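Local atomic coordinates of cytoplasmic protein (Cryptococcus neoformans var. grubii serotype A, PDB entry 7LPO), a protein that probably hydrolyses the beta-glucosidic bond of steryl glucosides, acting as a sterylglucosidase of glycoside hydrolase family 5. Residues W266-E271 with D403-H408; I427-P430 with Q434-K437. One frame throughout, in Å; residues are numbered along the deposited sequence.

Interaction 1 of 2, residues W266-E271 with D403-H408; sequences WDSINE and DFWALH
I269 and H408 make the tight part of this contact. The branch methyl CG2 of I269 reaches to 3.8 Å from NE2 of H408, with CD2 of the imidazole only slightly farther, and the two side chains cross at about a right angle. The methyl meets the NE2-CD2 side of the imidazole obliquely, in a van der Waals contact. The other direct approach is slacker: OG of S268 stands in the plane of the W405 indole, at its edge, 4.0 Å from CZ2. No hydrogen bond runs directly from one segment to the other, and the closest pair of CA atoms, those of I269 and H408, is still 9.6 Å apart.

The looser part is bridged by two water molecules, between residues that are themselves buried. One molecule lies in the indole plane and accepts from NE1 of W405 at 3.0 Å. It also accepts from OG of S268 at 2.7 Å and donates to O of I269 at 2.6 Å, so three bonds fix it in place. W405 can offer its N-H here because CG is turned anti to the backbone N (chi1 179°), which carries the ring away from the helix toward the loop. A second water accepts from N of I269 at 2.8 Å and is hydrogen-bonded to NE2 of H408 at 2.7 Å. At the other end of that imidazole ND1 is held by Q237, so both ring nitrogens have partners and the rotation of the ring is set.

The four touching residues join the loop leaving strand 263-267 to helix 400-419, while helix 232-254 lends F240 to both I269 and H408. Strand 263-267 itself runs between the parallel strands 137-143 and 424-427, and F404 packs on helix 206-221.

Interaction 2 of 2, residues I427-P430 with Q434-K437; sequences IQAP and QPPK
NE2 of Q434 is hydrogen-bonded to OD1 of D507, while the backbone of the same glutamine meets A429. The side-chain bond links the returning chain to helix 490-512. No hydrogen bond joins the two segments themselves, which touch by van der Waals contact, mostly of the A429 methyl on the backbone of Q434 and P435.

A429 has the largest share of the contact. Its methyl points at the facing chain, and CB of A429 comes to 3.6 Å from CA of P435 and 3.8 Å from N of the same proline. It thus sits over the backbone at the start of the proline ring, while CB of P435 lies alongside, 4.0 Å from CB of A429. CB of A429 also reaches C of Q434, at 4.1 Å, and so covers the peptide link between Q434 and P435. A short side chain suffices because the chains are close, with the CA atoms of A429 and P435 4.9 Å apart.

P435 also leans on I511 of helix 490-512, whereas P436 turns to helix 400-419, where it meets V401, D402 and W405. The backbone from Q434 to P436 is extended in the manner of polyproline II, and it runs back against 427-430 after three intervening residues. This reversal lies in the loop that follows strand 424-427, the fifth strand of the (beta/alpha)8 TIM barrel found in glycoside hydrolase family 5.

Q428 joins the two contacts, whose centres are about 8 Å apart. Its backbone N is probably hydrogen-bonded to OG of S268 at 3.3 Å, its O packs against CZ2 of W405 at 3.4 Å, and its OE1 probably accepts from N of E271 at 2.9 Å. The loop of interaction 2 therefore touches both segments of interaction 1, and P436 adds a touch on W405. Beyond S268 and I269 the chain reaches N270 and E271, an Asn-Glu pair after the fourth barrel strand, as in other family 5 enzymes. OE2 of E271 is hydrogen-bonded to H452 and to tris, probably in the active site, so interaction 1 leads there directly and interaction 2 through Q428.

Interaction 1 of 2, residues W266-E271 with D403-H408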
ATOM      1  N   TRP A 266      12.663  -5.324   1.914  1.00 13.93           N
ATOM      2  CA  TRP A 266      11.372  -5.985   1.823  1.00 13.95           C
ATOM      3  C   TRP A 266      10.393  -5.317   2.776  1.00 16.05           C
ATOM      4  O   TRP A 266      10.723  -5.073   3.942  1.00 13.97           O
ATOM      5  CB  TRP A 266      11.496  -7.485   2.144  1.00 13.96           C
ATOM      6  CG  TRP A 266      12.362  -8.214   1.165  1.00 14.29           C
ATOM      7  CD1 TRP A 266      13.716  -8.134   1.062  1.00 13.93           C
ATOM      8  CD2 TRP A 266      11.934  -9.125   0.150  1.00 13.95           C
ATOM      9  NE1 TRP A 266      14.160  -8.934   0.047  1.00 13.92           N
ATOM     10  CE2 TRP A 266      13.086  -9.556  -0.532  1.00 13.93           C
ATOM     11  CE3 TRP A 266      10.691  -9.621  -0.241  1.00 13.97           C
ATOM     12  CZ2 TRP A 266      13.034 -10.445  -1.593  1.00 13.93           C
ATOM     13  CZ3 TRP A 266      10.634 -10.500  -1.296  1.00 13.97           C
ATOM     14  CH2 TRP A 266      11.800 -10.913  -1.957  1.00 14.57           C
ATOM     15  N   ASP A 267       9.205  -5.002   2.261  1.00 17.67           N
ATOM     16  CA  ASP A 267       8.075  -4.591   3.078  1.00 18.22           C
ATOM     17  C   ASP A 267       7.493  -5.809   3.790  1.00 17.14           C
ATOM     18  O   ASP A 267       7.656  -6.952   3.353  1.00 16.75           O
ATOM     19  CB  ASP A 267       7.000  -3.932   2.213  1.00 20.31           C
ATOM     20  CG  ASP A 267       6.305  -2.753   2.907  1.00 21.84           C
ATOM     21  OD1 ASP A 267       6.383  -2.624   4.149  1.00 21.24           O
ATOM     22  OD2 ASP A 267       5.667  -1.950   2.191  1.00 22.39           O
ATOM     23  N   SER A 268       6.816  -5.558   4.908  1.00 19.86           N
ATOM     24  CA  SER A 268       6.077  -6.622   5.570  1.00 19.73           C
ATOM     25  C   SER A 268       4.694  -6.757   4.930  1.00 18.47           C
ATOM     26  O   SER A 268       4.317  -5.997   4.035  1.00 14.50           O
ATOM     27  CB  SER A 268       6.003  -6.372   7.075  1.00 21.85           C
ATOM     28  OG  SER A 268       5.413  -5.135   7.377  1.00 22.91           O
ATOM     29  N   ILE A 269       3.935  -7.762   5.370  1.00 14.14           N
ATOM     30  CA  ILE A 269       2.655  -8.056   4.748  1.00 14.17           C
ATOM     31  C   ILE A 269       1.811  -6.800   4.683  1.00 14.18           C
ATOM     32  O   ILE A 269       1.646  -6.087   5.677  1.00 14.66           O
ATOM     33  CB  ILE A 269       1.939  -9.174   5.519  1.00 14.21           C
ATOM     34  CG1 ILE A 269       0.612  -9.506   4.840  1.00 14.24           C
ATOM     35  CG2 ILE A 269       1.714  -8.793   6.958  1.00 14.23           C
ATOM     36  CD1 ILE A 269       0.026 -10.834   5.304  1.00 14.28           C
ATOM     37  N   ASN A 270       1.246  -6.545   3.512  1.00 14.18           N
ATOM     38  CA  ASN A 270       0.553  -5.287   3.260  1.00 16.19           C
ATOM     39  C   ASN A 270      -0.745  -5.194   4.057  1.00 15.45           C
ATOM     40  O   ASN A 270      -1.525  -6.150   4.105  1.00 14.26           O
ATOM     41  CB  ASN A 270       0.255  -5.155   1.770  1.00 14.54           C
ATOM     42  CG  ASN A 270      -0.383  -3.821   1.423  1.00 16.42           C
ATOM     43  OD1 ASN A 270       0.274  -2.787   1.458  1.00 16.08           O
ATOM     44  ND2 ASN A 270      -1.670  -3.842   1.091  1.00 18.12           N
ATOM     45  N   GLU A 271      -0.961  -4.028   4.692  1.00 14.23           N
ATOM     46  CA  GLU A 271      -2.196  -3.641   5.380  1.00 14.27           C
ATOM     47  C   GLU A 271      -2.917  -4.815   6.025  1.00 14.31           C
ATOM     48  O   GLU A 271      -4.074  -5.107   5.697  1.00 14.35           O
ATOM     49  CB  GLU A 271      -3.120  -2.922   4.392  1.00 14.28           C
ATOM     50  CG  GLU A 271      -2.484  -1.638   3.857  1.00 18.29           C
ATOM     51  CD  GLU A 271      -3.438  -0.741   3.094  1.00 21.82           C
ATOM     52  OE1 GLU A 271      -4.605  -1.147   2.874  1.00 23.21           O
ATOM     53  OE2 GLU A 271      -3.003   0.375   2.713  1.00 21.30           O
ATOM     54  N   ASP A 403       1.078  -7.897  20.506  1.00 20.69           N
ATOM     55  CA  ASP A 403       1.008  -9.293  20.914  1.00 21.41           C
ATOM     56  C   ASP A 403       0.953 -10.270  19.750  1.00 21.84           C
ATOM     57  O   ASP A 403       1.358 -11.425  19.918  1.00 23.91           O
ATOM     58  CB  ASP A 403      -0.217  -9.528  21.796  1.00 25.91           C
ATOM     59  CG  ASP A 403      -0.211  -8.666  23.038  1.00 31.87           C
ATOM     60  OD1 ASP A 403       0.894  -8.269  23.474  1.00 34.23           O
ATOM     61  OD2 ASP A 403      -1.312  -8.379  23.566  1.00 32.87           O
ATOM     62  N   PHE A 404       0.452  -9.854  18.586  1.00 18.63           N
ATOM     63  CA  PHE A 404       0.226 -10.799  17.501  1.00 16.78           C
ATOM     64  C   PHE A 404       0.887 -10.358  16.204  1.00 16.01           C
ATOM     65  O   PHE A 404       1.556 -11.161  15.548  1.00 16.38           O
ATOM     66  CB  PHE A 404      -1.275 -10.999  17.298  1.00 14.94           C
ATOM     67  CG  PHE A 404      -1.966 -11.608  18.488  1.00 14.61           C
ATOM     68  CD1 PHE A 404      -1.643 -12.882  18.905  1.00 17.52           C
ATOM     69  CD2 PHE A 404      -2.935 -10.907  19.186  1.00 15.56           C
ATOM     70  CE1 PHE A 404      -2.269 -13.457  19.997  1.00 17.38           C
ATOM     71  CE2 PHE A 404      -3.562 -11.481  20.294  1.00 16.01           C
ATOM     72  CZ  PHE A 404      -3.230 -12.759  20.685  1.00 15.89           C
ATOM     73  N   TRP A 405       0.725  -9.091  15.821  1.00 14.60           N
ATOM     74  CA  TRP A 405       1.387  -8.632  14.607  1.00 14.38           C
ATOM     75  C   TRP A 405       2.904  -8.688  14.757  1.00 14.34           C
ATOM     76  O   TRP A 405       3.614  -9.174  13.870  1.00 14.31           O
ATOM     77  CB  TRP A 405       0.947  -7.216  14.240  1.00 14.36           C
ATOM     78  CG  TRP A 405       1.660  -6.770  13.009  1.00 14.32           C
ATOM     79  CD1 TRP A 405       1.326  -7.051  11.713  1.00 14.30           C
ATOM     80  CD2 TRP A 405       2.865  -6.016  12.952  1.00 14.28           C
ATOM     81  NE1 TRP A 405       2.240  -6.499  10.854  1.00 14.26           N
ATOM     82  CE2 TRP A 405       3.202  -5.865  11.590  1.00 15.32           C
ATOM     83  CE3 TRP A 405       3.700  -5.454  13.919  1.00 15.32           C
ATOM     84  CZ2 TRP A 405       4.324  -5.165  11.175  1.00 17.86           C
ATOM     85  CZ3 TRP A 405       4.815  -4.750  13.501  1.00 16.91           C
ATOM     86  CH2 TRP A 405       5.114  -4.612  12.143  1.00 18.10           C
ATOM     87  N   ALA A 406       3.425  -8.190  15.879  1.00 14.48           N
ATOM     88  CA  ALA A 406       4.872  -8.120  16.046  1.00 14.39           C
ATOM     89  C   ALA A 406       5.488  -9.511  16.032  1.00 16.72           C
ATOM     90  O   ALA A 406       6.574  -9.714  15.474  1.00 15.87           O
ATOM     91  CB  ALA A 406       5.215  -7.386  17.340  1.00 14.41           C
ATOM     92  N   LEU A 407       4.798 -10.487  16.624  1.00 16.85           N
ATOM     93  CA  LEU A 407       5.307 -11.852  16.635  1.00 17.82           C
ATOM     94  C   LEU A 407       5.398 -12.411  15.220  1.00 17.26           C
ATOM     95  O   LEU A 407       6.390 -13.051  14.862  1.00 14.68           O
ATOM     96  CB  LEU A 407       4.411 -12.728  17.507  1.00 23.38           C
ATOM     97  CG  LEU A 407       4.840 -14.174  17.743  1.00 29.41           C
ATOM     98  CD1 LEU A 407       6.270 -14.283  18.219  1.00 31.75           C
ATOM     99  CD2 LEU A 407       3.878 -14.802  18.756  1.00 31.91           C
ATOM    100  N   HIS A 408       4.375 -12.172  14.396  1.00 15.95           N
ATOM    101  CA  HIS A 408       4.471 -12.558  12.991  1.00 15.37           C
ATOM    102  C   HIS A 408       5.647 -11.859  12.318  1.00 17.25           C
ATOM    103  O   HIS A 408       6.346 -12.453  11.486  1.00 15.67           O
ATOM    104  CB  HIS A 408       3.169 -12.229  12.250  1.00 17.19           C
ATOM    105  CG  HIS A 408       3.335 -12.148  10.763  1.00 14.75           C
ATOM    106  ND1 HIS A 408       3.496 -13.263   9.969  1.00 14.75           N
ATOM    107  CD2 HIS A 408       3.421 -11.082   9.933  1.00 16.68           C
ATOM    108  CE1 HIS A 408       3.658 -12.886   8.712  1.00 14.72           C
ATOM    109  NE2 HIS A 408       3.604 -11.569   8.662  1.00 14.70           N
TER
HETATM  110  O   HOH W   1       2.853  -5.671   7.986  1.00 14.20           O
HETATM  111  O   HOH W   2       4.914  -9.830   7.000  1.00 16.96           O

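Interaction 2 of 2, residues I427-P430 with Q434-K437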
ATOM      1  N   ILE A 427       9.087  -1.499   7.654  1.00 18.33           N
ATOM      2  CA  ILE A 427       8.174  -1.905   8.713  1.00 19.50           C
ATOM      3  C   ILE A 427       6.846  -1.201   8.491  1.00 16.89           C
ATOM      4  O   ILE A 427       6.741   0.018   8.664  1.00 16.09           O
ATOM      5  CB  ILE A 427       8.754  -1.594  10.097  1.00 22.36           C
ATOM      6  CG1 ILE A 427       9.994  -2.465  10.339  1.00 27.36           C
ATOM      7  CG2 ILE A 427       7.713  -1.830  11.169  1.00 21.74           C
ATOM      8  CD1 ILE A 427      11.089  -1.757  11.065  1.00 32.97           C
ATOM      9  N   GLN A 428       5.832  -1.964   8.105  1.00 16.61           N
ATOM     10  CA  GLN A 428       4.501  -1.439   7.824  1.00 17.40           C
ATOM     11  C   GLN A 428       3.586  -1.939   8.930  1.00 18.17           C
ATOM     12  O   GLN A 428       3.032  -3.036   8.843  1.00 18.49           O
ATOM     13  CB  GLN A 428       3.991  -1.881   6.459  1.00 19.03           C
ATOM     14  CG  GLN A 428       2.801  -1.070   5.966  1.00 19.56           C
ATOM     15  CD  GLN A 428       2.014  -1.797   4.891  1.00 19.73           C
ATOM     16  OE1 GLN A 428       0.784  -1.759   4.868  1.00 19.36           O
ATOM     17  NE2 GLN A 428       2.725  -2.455   3.986  1.00 19.25           N
ATOM     18  N   ALA A 429       3.440  -1.128   9.975  1.00 21.42           N
ATOM     19  CA  ALA A 429       2.488  -1.428  11.026  1.00 23.55           C
ATOM     20  C   ALA A 429       1.079  -1.480  10.445  1.00 20.81           C
ATOM     21  O   ALA A 429       0.824  -0.943   9.364  1.00 18.80           O
ATOM     22  CB  ALA A 429       2.558  -0.375  12.130  1.00 26.55           C
ATOM     23  N   PRO A 430       0.150  -2.134  11.140  1.00 19.79           N
ATOM     24  CA  PRO A 430      -1.242  -2.142  10.674  1.00 20.44           C
ATOM     25  C   PRO A 430      -1.793  -0.732  10.491  1.00 20.60           C
ATOM     26  O   PRO A 430      -1.430   0.208  11.198  1.00 18.36           O
ATOM     27  CB  PRO A 430      -1.983  -2.896  11.783  1.00 21.31           C
ATOM     28  CG  PRO A 430      -0.925  -3.796  12.385  1.00 19.99           C
ATOM     29  CD  PRO A 430       0.361  -3.013  12.304  1.00 18.44           C
ATOM     30  N   GLN A 434       0.168   2.908  15.468  1.00 30.12           N
ATOM     31  CA  GLN A 434       1.598   3.121  15.606  1.00 31.24           C
ATOM     32  C   GLN A 434       2.317   1.778  15.583  1.00 31.26           C
ATOM     33  O   GLN A 434       1.765   0.766  16.027  1.00 31.02           O
ATOM     34  CB  GLN A 434       1.917   3.833  16.913  1.00 31.57           C
ATOM     35  CG  GLN A 434       1.455   5.273  16.994  1.00 31.88           C
ATOM     36  CD  GLN A 434       1.899   5.923  18.300  1.00 34.56           C
ATOM     37  OE1 GLN A 434       1.760   5.338  19.379  1.00 35.46           O
ATOM     38  NE2 GLN A 434       2.448   7.124  18.205  1.00 35.69           N
ATOM     39  N   PRO A 435       3.547   1.734  15.084  1.00 28.32           N
ATOM     40  CA  PRO A 435       4.310   0.488  15.148  1.00 23.81           C
ATOM     41  C   PRO A 435       4.604   0.133  16.593  1.00 21.80           C
ATOM     42  O   PRO A 435       4.568   1.009  17.472  1.00 19.15           O
ATOM     43  CB  PRO A 435       5.597   0.809  14.370  1.00 23.61           C
ATOM     44  CG  PRO A 435       5.759   2.274  14.515  1.00 24.91           C
ATOM     45  CD  PRO A 435       4.350   2.847  14.541  1.00 26.39           C
ATOM     46  N   PRO A 436       4.874  -1.137  16.884  1.00 23.07           N
ATOM     47  CA  PRO A 436       5.350  -1.502  18.218  1.00 24.79           C
ATOM     48  C   PRO A 436       6.832  -1.184  18.339  1.00 27.53           C
ATOM     49  O   PRO A 436       7.515  -0.890  17.359  1.00 26.54           O
ATOM     50  CB  PRO A 436       5.102  -3.010  18.280  1.00 23.16           C
ATOM     51  CG  PRO A 436       5.344  -3.455  16.847  1.00 22.13           C
ATOM     52  CD  PRO A 436       4.998  -2.267  15.943  1.00 23.72           C
ATOM     53  N   LYS A 437       7.327  -1.241  19.568  1.00 32.85           N
ATOM     54  CA  LYS A 437       8.768  -1.258  19.762  1.00 36.29           C
ATOM     55  C   LYS A 437       9.290  -2.617  19.315  1.00 34.90           C
ATOM     56  O   LYS A 437       8.808  -3.657  19.772  1.00 34.24           O
ATOM     57  CB  LYS A 437       9.120  -0.974  21.216  1.00 41.99           C
ATOM     58  CG  LYS A 437       8.955   0.507  21.564  1.00 48.90           C
ATOM     59  CD  LYS A 437       7.512   0.817  21.951  1.00 53.61           C
ATOM     60  CE  LYS A 437       7.258   0.231  23.308  1.00 56.70           C
ATOM     61  NZ  LYS A 437       5.848  -0.060  23.691  1.00 57.34           N
TER